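Leucine-rich repeat protein (Bacteroides thetaiotaomicron, PDB 4ECN) is of unknown function but, as an extracellular leucine-rich repeat protein, probably binds other proteins through its curved solenoid. Local coordinates at residues 392-395 and 396-400; 506-509 and 510-513; 562-566 and 567-571; 671-675 and 676-680. All blocks are in the same frame, centred on the assembly; numbering follows the deposited sequence.

Interaction 1 of 4, residues 392-395 and 396-400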
ATOM      1  N   LEU A 392      -4.101  -2.812  12.808  1.00 38.88           N
ATOM      2  CA  LEU A 392      -4.064  -2.924  14.267  1.00 37.05           C
ATOM      3  C   LEU A 392      -5.416  -2.744  14.928  1.00 44.66           C
ATOM      4  O   LEU A 392      -5.773  -3.577  15.765  1.00 46.17           O
ATOM      5  CB  LEU A 392      -3.072  -1.910  14.850  1.00 35.86           C
ATOM      6  CG  LEU A 392      -1.679  -1.845  14.146  1.00 38.45           C
ATOM      7  CD1 LEU A 392      -0.884  -0.600  14.546  1.00 38.33           C
ATOM      8  CD2 LEU A 392      -0.907  -3.155  14.243  1.00 34.15           C
ATOM      9  N   ASP A 393      -6.143  -1.677  14.615  1.00 42.61           N
ATOM     10  CA  ASP A 393      -7.433  -1.393  15.257  1.00 42.96           C
ATOM     11  C   ASP A 393      -8.532  -2.343  14.847  1.00 46.55           C
ATOM     12  O   ASP A 393      -8.622  -2.728  13.669  1.00 48.39           O
ATOM     13  CB  ASP A 393      -7.913   0.027  14.902  1.00 45.34           C
ATOM     14  CG  ASP A 393      -7.113   1.188  15.445  1.00 61.83           C
ATOM     15  OD1 ASP A 393      -6.612   1.085  16.595  1.00 63.84           O
ATOM     16  OD2 ASP A 393      -7.115   2.253  14.793  1.00 69.85           O
ATOM     17  N   TYR A 394      -9.424  -2.630  15.799  1.00 39.98           N
ATOM     18  CA  TYR A 394     -10.636  -3.406  15.594  1.00 39.37           C
ATOM     19  C   TYR A 394     -11.620  -3.071  16.706  1.00 43.05           C
ATOM     20  O   TYR A 394     -11.202  -2.740  17.816  1.00 43.01           O
ATOM     21  CB  TYR A 394     -10.366  -4.929  15.501  1.00 40.97           C
ATOM     22  CG  TYR A 394     -10.119  -5.647  16.809  1.00 43.08           C
ATOM     23  CD1 TYR A 394      -8.883  -5.580  17.441  1.00 44.47           C
ATOM     24  CD2 TYR A 394     -11.093  -6.474  17.369  1.00 45.23           C
ATOM     25  CE1 TYR A 394      -8.633  -6.277  18.624  1.00 46.22           C
ATOM     26  CE2 TYR A 394     -10.852  -7.191  18.542  1.00 47.06           C
ATOM     27  CZ  TYR A 394      -9.625  -7.075  19.180  1.00 56.97           C
ATOM     28  OH  TYR A 394      -9.386  -7.751  20.363  1.00 58.99           O
ATOM     29  N   ASP A 395     -12.919  -3.106  16.390  1.00 39.90           N
ATOM     30  CA  ASP A 395     -14.026  -2.868  17.325  1.00 39.54           C
ATOM     31  C   ASP A 395     -14.001  -3.982  18.416  1.00 42.94           C
ATOM     32  O   ASP A 395     -14.116  -5.178  18.096  1.00 40.91           O
ATOM     33  CB  ASP A 395     -15.345  -2.842  16.522  1.00 41.08           C
ATOM     34  CG  ASP A 395     -16.584  -2.340  17.232  1.00 49.72           C
ATOM     35  OD1 ASP A 395     -16.762  -2.673  18.428  1.00 49.21           O
ATOM     36  OD2 ASP A 395     -17.427  -1.672  16.564  1.00 55.08           O
ATOM     37  N   GLN A 396     -13.754  -3.578  19.692  1.00 39.56           N
ATOM     38  CA  GLN A 396     -13.612  -4.494  20.841  1.00 38.87           C
ATOM     39  C   GLN A 396     -14.860  -5.325  21.092  1.00 40.97           C
ATOM     40  O   GLN A 396     -14.754  -6.397  21.700  1.00 39.46           O
ATOM     41  CB  GLN A 396     -13.251  -3.749  22.130  1.00 40.50           C
ATOM     42  CG  GLN A 396     -11.801  -3.305  22.159  1.00 52.96           C
ATOM     43  CD  GLN A 396     -10.845  -4.417  21.830  1.00 60.93           C
ATOM     44  OE1 GLN A 396     -10.768  -5.449  22.505  1.00 55.93           O
ATOM     45  NE2 GLN A 396     -10.095  -4.216  20.778  1.00 48.19           N
ATOM     46  N   ARG A 397     -16.019  -4.882  20.561  1.00 37.36           N
ATOM     47  CA  ARG A 397     -17.280  -5.625  20.670  1.00 36.57           C
ATOM     48  C   ARG A 397     -17.283  -6.883  19.747  1.00 39.59           C
ATOM     49  O   ARG A 397     -18.182  -7.695  19.893  1.00 41.15           O
ATOM     50  CB  ARG A 397     -18.482  -4.732  20.378  1.00 33.75           C
ATOM     51  CG  ARG A 397     -18.626  -3.610  21.421  1.00 37.73           C
ATOM     52  CD  ARG A 397     -19.677  -2.595  21.032  1.00 41.68           C
ATOM     53  NE  ARG A 397     -19.410  -2.008  19.716  1.00 46.15           N
ATOM     54  CZ  ARG A 397     -20.250  -1.218  19.060  1.00 58.16           C
ATOM     55  NH1 ARG A 397     -21.419  -0.884  19.598  1.00 48.03           N
ATOM     56  NH2 ARG A 397     -19.936  -0.764  17.854  1.00 40.03           N
ATOM     57  N   LEU A 398     -16.234  -7.105  18.912  1.00 34.33           N
ATOM     58  CA  LEU A 398     -16.075  -8.311  18.079  1.00 34.01           C
ATOM     59  C   LEU A 398     -15.564  -9.501  18.928  1.00 40.24           C
ATOM     60  O   LEU A 398     -15.390 -10.601  18.394  1.00 40.30           O
ATOM     61  CB  LEU A 398     -15.107  -8.067  16.888  1.00 33.65           C
ATOM     62  CG  LEU A 398     -15.508  -7.055  15.807  1.00 36.35           C
ATOM     63  CD1 LEU A 398     -14.313  -6.619  15.014  1.00 35.54           C
ATOM     64  CD2 LEU A 398     -16.584  -7.605  14.906  1.00 35.69           C
ATOM     65  N   ASN A 399     -15.280  -9.255  20.239  1.00 37.29           N
ATOM     66  CA  ASN A 399     -14.839 -10.244  21.233  1.00 36.93           C
ATOM     67  C   ASN A 399     -16.066 -10.782  22.023  1.00 42.48           C
ATOM     68  O   ASN A 399     -15.944 -11.715  22.829  1.00 41.83           O
ATOM     69  CB  ASN A 399     -13.787  -9.636  22.177  1.00 35.74           C
ATOM     70  CG  ASN A 399     -12.516  -9.109  21.511  1.00 56.28           C
ATOM     71  OD1 ASN A 399     -11.963  -8.101  21.936  1.00 50.10           O
ATOM     72  ND2 ASN A 399     -12.003  -9.763  20.467  1.00 46.34           N
ATOM     73  N   LEU A 400     -17.253 -10.182  21.775  1.00 40.02           N
ATOM     74  CA  LEU A 400     -18.515 -10.615  22.356  1.00 40.07           C
ATOM     75  C   LEU A 400     -19.043 -11.764  21.563  1.00 46.49           C
ATOM     76  O   LEU A 400     -18.636 -11.954  20.410  1.00 47.35           O
ATOM     77  CB  LEU A 400     -19.537  -9.468  22.369  1.00 40.05           C
ATOM     78  CG  LEU A 400     -19.253  -8.241  23.249  1.00 43.95           C
ATOM     79  CD1 LEU A 400     -20.146  -7.095  22.858  1.00 43.47           C
ATOM     80  CD2 LEU A 400     -19.501  -8.545  24.700  1.00 45.34           C
TER
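Asp395 and Arg397 grip each other at the start of a 3-10 turn, residues 396-399, in the linker between helices 386-391 and 402-409. The linker packs on leucine-rich repeat strands 646-650, 675-679 and 701-703. The tight part of the contact is polar. Arg397 meets the carboxylate side-on: NE lies 3.0 Å from Asp395 OD1 and NH2 lies 3.0 Å from Asp395 OD2. Each bond uses the syn lone pair of its oxygen, and the carboxylate and guanidinium planes differ by 9°, so the pair forms a nearly flat two-bond salt bridge. A first torsion of -168° turns the Asp395 carboxylate forward, beside its own carbonyl carbon, where OD1 also accepts the backbone N of Arg397 at 3.2 Å, an Asx turn. Both charged groups have a further partner: Asp395 OD2 takes the amide of Lys418, and Arg397 NH1 reaches the carbonyl of Lys415. With an alanine in place of Asp395, the guanidinium would probably lose its anionic mate, and the amide of Arg397 the oxygen that closes this turn.

The Tyr394 side has no bond across the segments that the geometry settles, and its apolar contact is looser; none of the touching residues in this surface contact is fully buried. The Gln396 amide crosses one face of the ring at an interplanar angle of 66°, while Leu398 CD1 comes only to the rim, 4.0 Å from Tyr394 CD2. The hydroxyl end is held from outside, by Asp650. Between the two sides, Leu398 N closes the turn on Asp395 O at 3.0 Å, its donor standing above the carbonyl plane.

Interaction 2 of 4, residues 506-509 and 510-513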
ATOM      1  N   GLN A 506      20.196  -3.497   9.706  1.00 51.73           N
ATOM      2  CA  GLN A 506      20.074  -2.391  10.665  1.00 51.36           C
ATOM      3  C   GLN A 506      19.378  -1.205   9.980  1.00 55.15           C
ATOM      4  O   GLN A 506      19.204  -1.212   8.757  1.00 54.86           O
ATOM      5  CB  GLN A 506      21.425  -1.975  11.277  1.00 52.92           C
ATOM      6  CG  GLN A 506      22.430  -1.367  10.336  1.00 45.81           C
ATOM      7  CD  GLN A 506      23.808  -1.588  10.887  1.00 66.10           C
ATOM      8  OE1 GLN A 506      24.311  -2.727  10.982  1.00 63.00           O
ATOM      9  NE2 GLN A 506      24.447  -0.505  11.276  1.00 55.07           N
ATOM     10  N   LEU A 507      18.971  -0.199  10.758  1.00 50.12           N
ATOM     11  CA  LEU A 507      18.338   0.963  10.160  1.00 48.56           C
ATOM     12  C   LEU A 507      19.416   1.791   9.479  1.00 55.08           C
ATOM     13  O   LEU A 507      20.528   1.895  10.017  1.00 55.59           O
ATOM     14  CB  LEU A 507      17.547   1.800  11.187  1.00 47.67           C
ATOM     15  CG  LEU A 507      16.484   1.105  12.029  1.00 50.07           C
ATOM     16  CD1 LEU A 507      15.951   2.051  13.056  1.00 50.35           C
ATOM     17  CD2 LEU A 507      15.345   0.561  11.173  1.00 48.45           C
ATOM     18  N   PRO A 508      19.122   2.330   8.266  1.00 51.71           N
ATOM     19  CA  PRO A 508      20.119   3.134   7.551  1.00 51.97           C
ATOM     20  C   PRO A 508      20.410   4.449   8.281  1.00 58.64           C
ATOM     21  O   PRO A 508      19.517   5.003   8.956  1.00 57.66           O
ATOM     22  CB  PRO A 508      19.460   3.370   6.189  1.00 52.15           C
ATOM     23  CG  PRO A 508      18.069   3.268   6.437  1.00 54.98           C
ATOM     24  CD  PRO A 508      17.865   2.256   7.499  1.00 51.12           C
ATOM     25  N   ASP A 509      21.664   4.954   8.119  1.00 56.49           N
ATOM     26  CA  ASP A 509      22.186   6.151   8.783  1.00 57.05           C
ATOM     27  C   ASP A 509      21.428   7.442   8.468  1.00 59.01           C
ATOM     28  O   ASP A 509      21.431   8.341   9.317  1.00 59.85           O
ATOM     29  CB  ASP A 509      23.656   6.378   8.413  1.00 60.35           C
ATOM     30  CG  ASP A 509      24.622   5.971   9.511  1.00 77.32           C
ATOM     31  OD1 ASP A 509      24.592   4.779   9.923  1.00 77.68           O
ATOM     32  OD2 ASP A 509      25.413   6.842   9.961  1.00 86.41           O
ATOM     33  N   PHE A 510      20.777   7.543   7.282  1.00 51.98           N
ATOM     34  CA  PHE A 510      20.113   8.772   6.855  1.00 49.69           C
ATOM     35  C   PHE A 510      19.015   9.205   7.870  1.00 56.06           C
ATOM     36  O   PHE A 510      18.825  10.412   8.052  1.00 57.29           O
ATOM     37  CB  PHE A 510      19.543   8.636   5.440  1.00 49.11           C
ATOM     38  CG  PHE A 510      18.171   8.035   5.300  1.00 48.48           C
ATOM     39  CD1 PHE A 510      17.036   8.834   5.347  1.00 49.69           C
ATOM     40  CD2 PHE A 510      18.012   6.681   5.058  1.00 49.54           C
ATOM     41  CE1 PHE A 510      15.765   8.277   5.238  1.00 49.34           C
ATOM     42  CE2 PHE A 510      16.736   6.126   4.934  1.00 50.88           C
ATOM     43  CZ  PHE A 510      15.623   6.926   5.026  1.00 48.12           C
ATOM     44  N   LEU A 511      18.354   8.241   8.565  1.00 51.97           N
ATOM     45  CA  LEU A 511      17.288   8.520   9.542  1.00 50.96           C
ATOM     46  C   LEU A 511      17.741   9.389  10.706  1.00 56.33           C
ATOM     47  O   LEU A 511      16.976  10.228  11.181  1.00 55.73           O
ATOM     48  CB  LEU A 511      16.732   7.215  10.131  1.00 49.83           C
ATOM     49  CG  LEU A 511      15.955   6.330   9.204  1.00 52.37           C
ATOM     50  CD1 LEU A 511      15.694   4.982   9.851  1.00 51.48           C
ATOM     51  CD2 LEU A 511      14.677   7.016   8.737  1.00 52.14           C
ATOM     52  N   TYR A 512      18.967   9.162  11.174  1.00 54.44           N
ATOM     53  CA  TYR A 512      19.533   9.825  12.342  1.00 55.66           C
ATOM     54  C   TYR A 512      20.033  11.239  12.018  1.00 60.75           C
ATOM     55  O   TYR A 512      20.283  12.023  12.941  1.00 61.36           O
ATOM     56  CB  TYR A 512      20.677   8.966  12.899  1.00 57.43           C
ATOM     57  CG  TYR A 512      20.255   7.539  13.207  1.00 58.64           C
ATOM     58  CD1 TYR A 512      19.566   7.229  14.378  1.00 59.97           C
ATOM     59  CD2 TYR A 512      20.571   6.492  12.341  1.00 59.23           C
ATOM     60  CE1 TYR A 512      19.180   5.921  14.669  1.00 60.17           C
ATOM     61  CE2 TYR A 512      20.198   5.176  12.628  1.00 59.24           C
ATOM     62  CZ  TYR A 512      19.503   4.895  13.793  1.00 64.48           C
ATOM     63  OH  TYR A 512      19.133   3.603  14.084  1.00 62.96           O
ATOM     64  N   ASP A 513      20.133  11.572  10.720  1.00 57.21           N
ATOM     65  CA  ASP A 513      20.620  12.872  10.257  1.00 58.08           C
ATOM     66  C   ASP A 513      19.466  13.766   9.772  1.00 60.63           C
ATOM     67  O   ASP A 513      19.707  14.889   9.321  1.00 60.78           O
ATOM     68  CB  ASP A 513      21.661  12.679   9.141  1.00 60.42           C
ATOM     69  CG  ASP A 513      22.874  11.838   9.528  1.00 71.69           C
ATOM     70  OD1 ASP A 513      23.125  11.672  10.750  1.00 72.55           O
ATOM     71  OD2 ASP A 513      23.579  11.359   8.613  1.00 77.65           O
TER
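Phe510 lies alongside Pro508, both side chains pointing the same way, with ring atom CE2 3.5 Å from Pro508 CG. The two belong to the loop that leads from leucine-rich repeat strand 495-499 to strand 519-521. A first torsion of 86° places the Phe510 ring between its backbone N and carbonyl carbon, which brings CD2 and CE2 to the proline; Trp487 and Leu498 add to the packing. Leu511 follows, its CD1 3.9 Å from Leu507 CB, while its N makes a weak 3.5 Å bond to Pro508 O. Tyr512 N bonds to Asp509 O at 3.2 Å, and its OH sits 3.7 Å from Leu507 CD1, the two side chains crossing at about a right angle. Arg539 makes a cation-pi contact with the ring, and the hydroxyl has a weak bond to Asp536 O. A serine in place of Tyr512 would probably open a gap beside Leu507 and leave Arg539 without its aromatic partner. At Asp513 the carboxylate OD2 stands 5.1 Å from Asp509 OD2. With one ordinary and one weak backbone bond across it, the turn probably depends mainly on apolar packing; the long, weak ion pair of Asp509 with Arg539 may offset mild repulsion between the aspartates.

Interaction 3 of 4, residues 562-566 and 567-571; sequences EFPAS and ASLQK
The Phe563 ring is approached at a slant by Leu569, whose CD1 stops 3.7 Å from ring atom CD2, while Trp537 of helix 530-542 meets the same ring edge-to-face. The second flat group, the Gln570 amide, is engaged within its own plane: NE2 donates to Ser566 OG over 2.9 Å, in a nearly straight bond with the acceptor only 3° out of the amide plane. Two torsions bring these groups together. The Ser566 hydroxyl stands opposite its own N (chi1 177°), beside the carbonyl carbon, and the Gln570 chain runs extended beyond CG to meet it one helical turn on. The same hydroxyl is also bonded to the carbonyl of Ala590, so it joins the turn to the loop after strand 577-579.

Ser566 and Leu569 belong to the short helix 566-569, which follows the loop after strand 552-554 of the leucine-rich repeat solenoid, with Ala565 at the N-cap position. Ala565 O takes two amides, from Ser568 N at 3.0 Å and from Leu569 N at 3.2 Å; the first stands above the carbonyl plane and the second lies within it. Ser566 O accepts Gln570 N at 2.9 Å, close to the carbonyl axis.

Leu569 is the apolar anchor of the helix. It points back toward the preceding loop and divides its two branches, CD1 going to Phe563 and CD2 lying 3.8 Å from Pro564 CG. Both Leu569 and Pro564 also touch Trp537. On another side of the turn, Ser568 OG is hydrogen-bonded to Asp542 OD1, a carboxylate oxygen that also receives the Lys571 ammonium in a salt bridge.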
ATOM      1  N   GLU A 562      13.772  -6.827  24.259  1.00 51.95           N
ATOM      2  CA  GLU A 562      13.910  -5.858  25.353  1.00 52.26           C
ATOM      3  C   GLU A 562      13.747  -4.400  24.882  1.00 54.59           C
ATOM      4  O   GLU A 562      14.351  -4.010  23.880  1.00 54.65           O
ATOM      5  CB  GLU A 562      15.309  -5.987  26.022  1.00 54.88           C
ATOM      6  CG  GLU A 562      15.612  -7.304  26.707  1.00 64.17           C
ATOM      7  CD  GLU A 562      17.074  -7.543  27.047  1.00 88.02           C
ATOM      8  OE1 GLU A 562      17.746  -6.615  27.554  1.00 87.94           O
ATOM      9  OE2 GLU A 562      17.537  -8.687  26.845  1.00 86.03           O
ATOM     10  N   PHE A 563      13.025  -3.575  25.661  1.00 48.45           N
ATOM     11  CA  PHE A 563      12.911  -2.146  25.402  1.00 47.51           C
ATOM     12  C   PHE A 563      14.191  -1.433  25.791  1.00 52.69           C
ATOM     13  O   PHE A 563      14.779  -1.804  26.803  1.00 52.36           O
ATOM     14  CB  PHE A 563      11.734  -1.543  26.183  1.00 48.87           C
ATOM     15  CG  PHE A 563      10.410  -1.425  25.462  1.00 48.69           C
ATOM     16  CD1 PHE A 563       9.947  -2.454  24.644  1.00 51.03           C
ATOM     17  CD2 PHE A 563       9.574  -0.344  25.693  1.00 48.59           C
ATOM     18  CE1 PHE A 563       8.720  -2.346  23.988  1.00 50.10           C
ATOM     19  CE2 PHE A 563       8.337  -0.250  25.054  1.00 49.93           C
ATOM     20  CZ  PHE A 563       7.927  -1.240  24.191  1.00 47.37           C
ATOM     21  N   PRO A 564      14.624  -0.376  25.049  1.00 49.85           N
ATOM     22  CA  PRO A 564      15.809   0.389  25.473  1.00 50.27           C
ATOM     23  C   PRO A 564      15.691   0.929  26.896  1.00 55.07           C
ATOM     24  O   PRO A 564      14.589   1.037  27.409  1.00 54.48           O
ATOM     25  CB  PRO A 564      15.832   1.561  24.476  1.00 51.85           C
ATOM     26  CG  PRO A 564      15.113   1.079  23.274  1.00 54.51           C
ATOM     27  CD  PRO A 564      14.028   0.206  23.825  1.00 49.80           C
ATOM     28  N   ALA A 565      16.827   1.289  27.521  1.00 53.41           N
ATOM     29  CA  ALA A 565      16.916   1.885  28.855  1.00 53.12           C
ATOM     30  C   ALA A 565      15.922   3.033  29.007  1.00 56.68           C
ATOM     31  O   ALA A 565      15.786   3.855  28.089  1.00 56.01           O
ATOM     32  CB  ALA A 565      18.326   2.387  29.094  1.00 55.02           C
ATOM     33  N   SER A 566      15.193   3.060  30.140  1.00 52.72           N
ATOM     34  CA  SER A 566      14.171   4.069  30.424  1.00 51.29           C
ATOM     35  C   SER A 566      14.689   5.505  30.205  1.00 56.49           C
ATOM     36  O   SER A 566      14.015   6.288  29.538  1.00 55.68           O
ATOM     37  CB  SER A 566      13.664   3.929  31.849  1.00 51.54           C
ATOM     38  OG  SER A 566      12.736   4.957  32.130  1.00 51.67           O
ATOM     39  N   ALA A 567      15.902   5.817  30.696  1.00 53.80           N
ATOM     40  CA  ALA A 567      16.504   7.148  30.593  1.00 54.36           C
ATOM     41  C   ALA A 567      16.582   7.649  29.140  1.00 59.51           C
ATOM     42  O   ALA A 567      16.658   8.865  28.918  1.00 60.44           O
ATOM     43  CB  ALA A 567      17.890   7.133  31.202  1.00 56.03           C
ATOM     44  N   SER A 568      16.548   6.720  28.163  1.00 54.31           N
ATOM     45  CA  SER A 568      16.633   7.050  26.745  1.00 53.18           C
ATOM     46  C   SER A 568      15.244   7.215  26.182  1.00 55.27           C
ATOM     47  O   SER A 568      14.984   8.197  25.494  1.00 55.31           O
ATOM     48  CB  SER A 568      17.415   5.979  25.993  1.00 57.24           C
ATOM     49  OG  SER A 568      18.762   5.927  26.451  1.00 65.40           O
ATOM     50  N   LEU A 569      14.325   6.300  26.541  1.00 50.18           N
ATOM     51  CA  LEU A 569      12.921   6.320  26.130  1.00 47.75           C
ATOM     52  C   LEU A 569      12.204   7.576  26.651  1.00 53.72           C
ATOM     53  O   LEU A 569      11.275   8.058  26.006  1.00 53.92           O
ATOM     54  CB  LEU A 569      12.204   5.054  26.627  1.00 46.36           C
ATOM     55  CG  LEU A 569      12.657   3.716  26.023  1.00 49.75           C
ATOM     56  CD1 LEU A 569      11.769   2.588  26.493  1.00 48.89           C
ATOM     57  CD2 LEU A 569      12.640   3.745  24.484  1.00 51.02           C
ATOM     58  N   GLN A 570      12.659   8.120  27.790  1.00 51.60           N
ATOM     59  CA  GLN A 570      12.153   9.352  28.404  1.00 51.48           C
ATOM     60  C   GLN A 570      12.443  10.581  27.531  1.00 56.47           C
ATOM     61  O   GLN A 570      11.713  11.565  27.623  1.00 56.87           O
ATOM     62  CB  GLN A 570      12.787   9.559  29.791  1.00 53.71           C
ATOM     63  CG  GLN A 570      12.374   8.537  30.851  1.00 60.58           C
ATOM     64  CD  GLN A 570      13.056   8.761  32.182  1.00 72.03           C
ATOM     65  OE1 GLN A 570      13.352   9.885  32.585  1.00 69.71           O
ATOM     66  NE2 GLN A 570      13.254   7.696  32.932  1.00 64.35           N
ATOM     67  N   LYS A 571      13.520  10.536  26.704  1.00 53.06           N
ATOM     68  CA  LYS A 571      13.924  11.638  25.823  1.00 52.41           C
ATOM     69  C   LYS A 571      12.915  11.823  24.673  1.00 57.34           C
ATOM     70  O   LYS A 571      12.823  12.927  24.124  1.00 58.34           O
ATOM     71  CB  LYS A 571      15.336  11.419  25.259  1.00 53.34           C
ATOM     72  CG  LYS A 571      16.414  11.253  26.336  1.00 54.20           C
ATOM     73  CD  LYS A 571      17.815  11.051  25.758  1.00 55.80           C
ATOM     74  CE  LYS A 571      18.805  10.630  26.816  1.00 63.43           C
ATOM     75  NZ  LYS A 571      20.156  10.353  26.256  1.00 74.07           N
TER

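Interaction 4 of 4, residues 671-675 and 676-680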
ATOM      1  N   LYS A 671      -6.522   3.135  40.885  1.00 51.70           N
ATOM      2  CA  LYS A 671      -7.177   4.312  40.263  1.00 50.23           C
ATOM      3  C   LYS A 671      -8.297   3.974  39.245  1.00 49.85           C
ATOM      4  O   LYS A 671      -8.949   4.891  38.747  1.00 47.58           O
ATOM      5  CB  LYS A 671      -6.127   5.167  39.503  1.00 52.79           C
ATOM      6  CG  LYS A 671      -4.968   5.740  40.330  1.00 62.65           C
ATOM      7  CD  LYS A 671      -3.881   6.436  39.469  1.00 68.26           C
ATOM      8  CE  LYS A 671      -3.002   5.503  38.636  1.00 74.75           C
ATOM      9  NZ  LYS A 671      -2.029   6.225  37.764  1.00 76.62           N
ATOM     10  N   GLY A 672      -8.472   2.700  38.909  1.00 46.10           N
ATOM     11  CA  GLY A 672      -9.471   2.263  37.933  1.00 45.19           C
ATOM     12  C   GLY A 672      -9.078   2.522  36.489  1.00 49.31           C
ATOM     13  O   GLY A 672      -7.931   2.894  36.217  1.00 50.41           O
ATOM     14  N   ILE A 673     -10.033   2.325  35.549  1.00 44.08           N
ATOM     15  CA  ILE A 673      -9.856   2.504  34.098  1.00 43.13           C
ATOM     16  C   ILE A 673     -10.942   3.443  33.543  1.00 49.34           C
ATOM     17  O   ILE A 673     -12.139   3.180  33.724  1.00 49.02           O
ATOM     18  CB  ILE A 673      -9.878   1.140  33.318  1.00 44.99           C
ATOM     19  CG1 ILE A 673      -9.045   0.015  34.003  1.00 44.44           C
ATOM     20  CG2 ILE A 673      -9.519   1.321  31.822  1.00 45.50           C
ATOM     21  CD1 ILE A 673      -9.122  -1.339  33.360  1.00 39.73           C
ATOM     22  N   ASN A 674     -10.527   4.494  32.809  1.00 46.51           N
ATOM     23  CA  ASN A 674     -11.449   5.433  32.178  1.00 46.04           C
ATOM     24  C   ASN A 674     -11.734   4.966  30.737  1.00 49.47           C
ATOM     25  O   ASN A 674     -11.223   5.542  29.785  1.00 50.10           O
ATOM     26  CB  ASN A 674     -10.878   6.846  32.227  1.00 47.92           C
ATOM     27  CG  ASN A 674      -9.487   6.979  31.645  1.00 61.60           C
ATOM     28  OD1 ASN A 674      -8.524   6.354  32.094  1.00 54.15           O
ATOM     29  ND2 ASN A 674      -9.358   7.810  30.636  1.00 55.71           N
ATOM     30  N   ALA A 675     -12.531   3.891  30.585  1.00 44.32           N
ATOM     31  CA  ALA A 675     -12.845   3.295  29.289  1.00 42.57           C
ATOM     32  C   ALA A 675     -14.218   2.648  29.292  1.00 45.43           C
ATOM     33  O   ALA A 675     -14.604   2.012  30.278  1.00 43.53           O
ATOM     34  CB  ALA A 675     -11.798   2.263  28.912  1.00 43.03           C
ATOM     35  N   SER A 676     -14.949   2.804  28.161  1.00 41.65           N
ATOM     36  CA  SER A 676     -16.302   2.282  27.983  1.00 40.30           C
ATOM     37  C   SER A 676     -16.304   0.764  27.875  1.00 41.60           C
ATOM     38  O   SER A 676     -17.198   0.143  28.423  1.00 40.66           O
ATOM     39  CB  SER A 676     -16.944   2.888  26.742  1.00 44.05           C
ATOM     40  OG  SER A 676     -16.907   4.307  26.790  1.00 51.36           O
ATOM     41  N   THR A 677     -15.302   0.166  27.190  1.00 37.62           N
ATOM     42  CA  THR A 677     -15.200  -1.285  27.018  1.00 36.58           C
ATOM     43  C   THR A 677     -13.879  -1.795  27.626  1.00 41.53           C
ATOM     44  O   THR A 677     -12.804  -1.226  27.406  1.00 41.23           O
ATOM     45  CB  THR A 677     -15.335  -1.686  25.538  1.00 41.35           C
ATOM     46  OG1 THR A 677     -16.599  -1.241  25.026  1.00 41.71           O
ATOM     47  CG2 THR A 677     -15.225  -3.184  25.329  1.00 36.64           C
ATOM     48  N   VAL A 678     -13.988  -2.879  28.418  1.00 38.66           N
ATOM     49  CA  VAL A 678     -12.854  -3.529  29.078  1.00 37.84           C
ATOM     50  C   VAL A 678     -12.891  -4.985  28.668  1.00 40.12           C
ATOM     51  O   VAL A 678     -13.894  -5.652  28.928  1.00 40.19           O
ATOM     52  CB  VAL A 678     -12.841  -3.329  30.614  1.00 40.91           C
ATOM     53  CG1 VAL A 678     -11.721  -4.133  31.261  1.00 40.74           C
ATOM     54  CG2 VAL A 678     -12.714  -1.852  30.966  1.00 40.63           C
ATOM     55  N   THR A 679     -11.841  -5.449  27.941  1.00 35.30           N
ATOM     56  CA  THR A 679     -11.787  -6.826  27.468  1.00 34.93           C
ATOM     57  C   THR A 679     -10.816  -7.591  28.320  1.00 37.13           C
ATOM     58  O   THR A 679      -9.627  -7.268  28.353  1.00 36.73           O
ATOM     59  CB  THR A 679     -11.425  -6.916  25.990  1.00 45.39           C
ATOM     60  OG1 THR A 679     -12.159  -5.946  25.233  1.00 45.72           O
ATOM     61  CG2 THR A 679     -11.595  -8.336  25.436  1.00 38.50           C
ATOM     62  N   LEU A 680     -11.332  -8.595  29.026  1.00 32.69           N
ATOM     63  CA  LEU A 680     -10.552  -9.431  29.918  1.00 32.99           C
ATOM     64  C   LEU A 680     -10.823 -10.898  29.645  1.00 38.14           C
ATOM     65  O   LEU A 680     -10.608 -11.735  30.515  1.00 38.27           O
ATOM     66  CB  LEU A 680     -10.877  -9.075  31.376  1.00 33.40           C
ATOM     67  CG  LEU A 680     -10.352  -7.732  31.904  1.00 37.29           C
ATOM     68  CD1 LEU A 680     -11.084  -7.321  33.167  1.00 36.85           C
ATOM     69  CD2 LEU A 680      -8.855  -7.764  32.097  1.00 37.28           C
TER
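The bend into a leucine-rich repeat strand brings Ile673 against Val678: the chain turns a corner at Ser676 and runs on as 677-679, the main part of strand 675-679, in a parallel sheet between strands 646-650 and 701-703. The evidence for the corner is that two residues five apart in sequence meet on its inner side. Ile673 CD1 lies 4.3 Å from Val678 CG2 and 4.4 Å from Val678 CG1, so the end of the isoleucine sits almost evenly over the fork of the valine. Its extended tail (chi2 175°) carries CD1 across to that fork. Both distances are ordinary van der Waals spacings, and the pair is buried.

The surroundings extend this apolar patch into the repeat core. Ile673 also touches Met646 and Val649 of the preceding strand and Leu692 of helix 690-694, while Val678 packs on Ile702 of the next strand.

Polar groups near the bend turn to other parts of the chain. Asn674 points away from the strand and its ND2 bonds to Tyr644 O, and Ser676 O is bonded to Ser700 OG; together these tie the bend to the neighbouring repeats. Within the approach itself, Ala675 N makes a weak 3.2 Å bond to Ile673 O. At the inside of the corner, the methyl of Ala675 lies in the bend, its CB 3.9 Å from Thr677 O.

In the fold
Along the chain the four contacts follow one another in series, from interaction 1 to interaction 4. Interactions 2 and 3 lie in repeats of the first solenoid sheet, after strands 495-499 and 552-554, with centres 19 Å apart and no touch. Interaction 4 enters a strand of the second parallel sheet, its centre 27 Å from that of interaction 3. Interaction 1 comes earliest yet lies closest to interaction 4, the centres being 14 Å apart: Gln396 CB packs on Thr677 CG2 at 3.8 Å, and the Gln396 amide probably hydrogen-bonds the Thr679 hydroxyl. The linker between helices 386-391 and 402-409 thus covers strands some 280 residues further on.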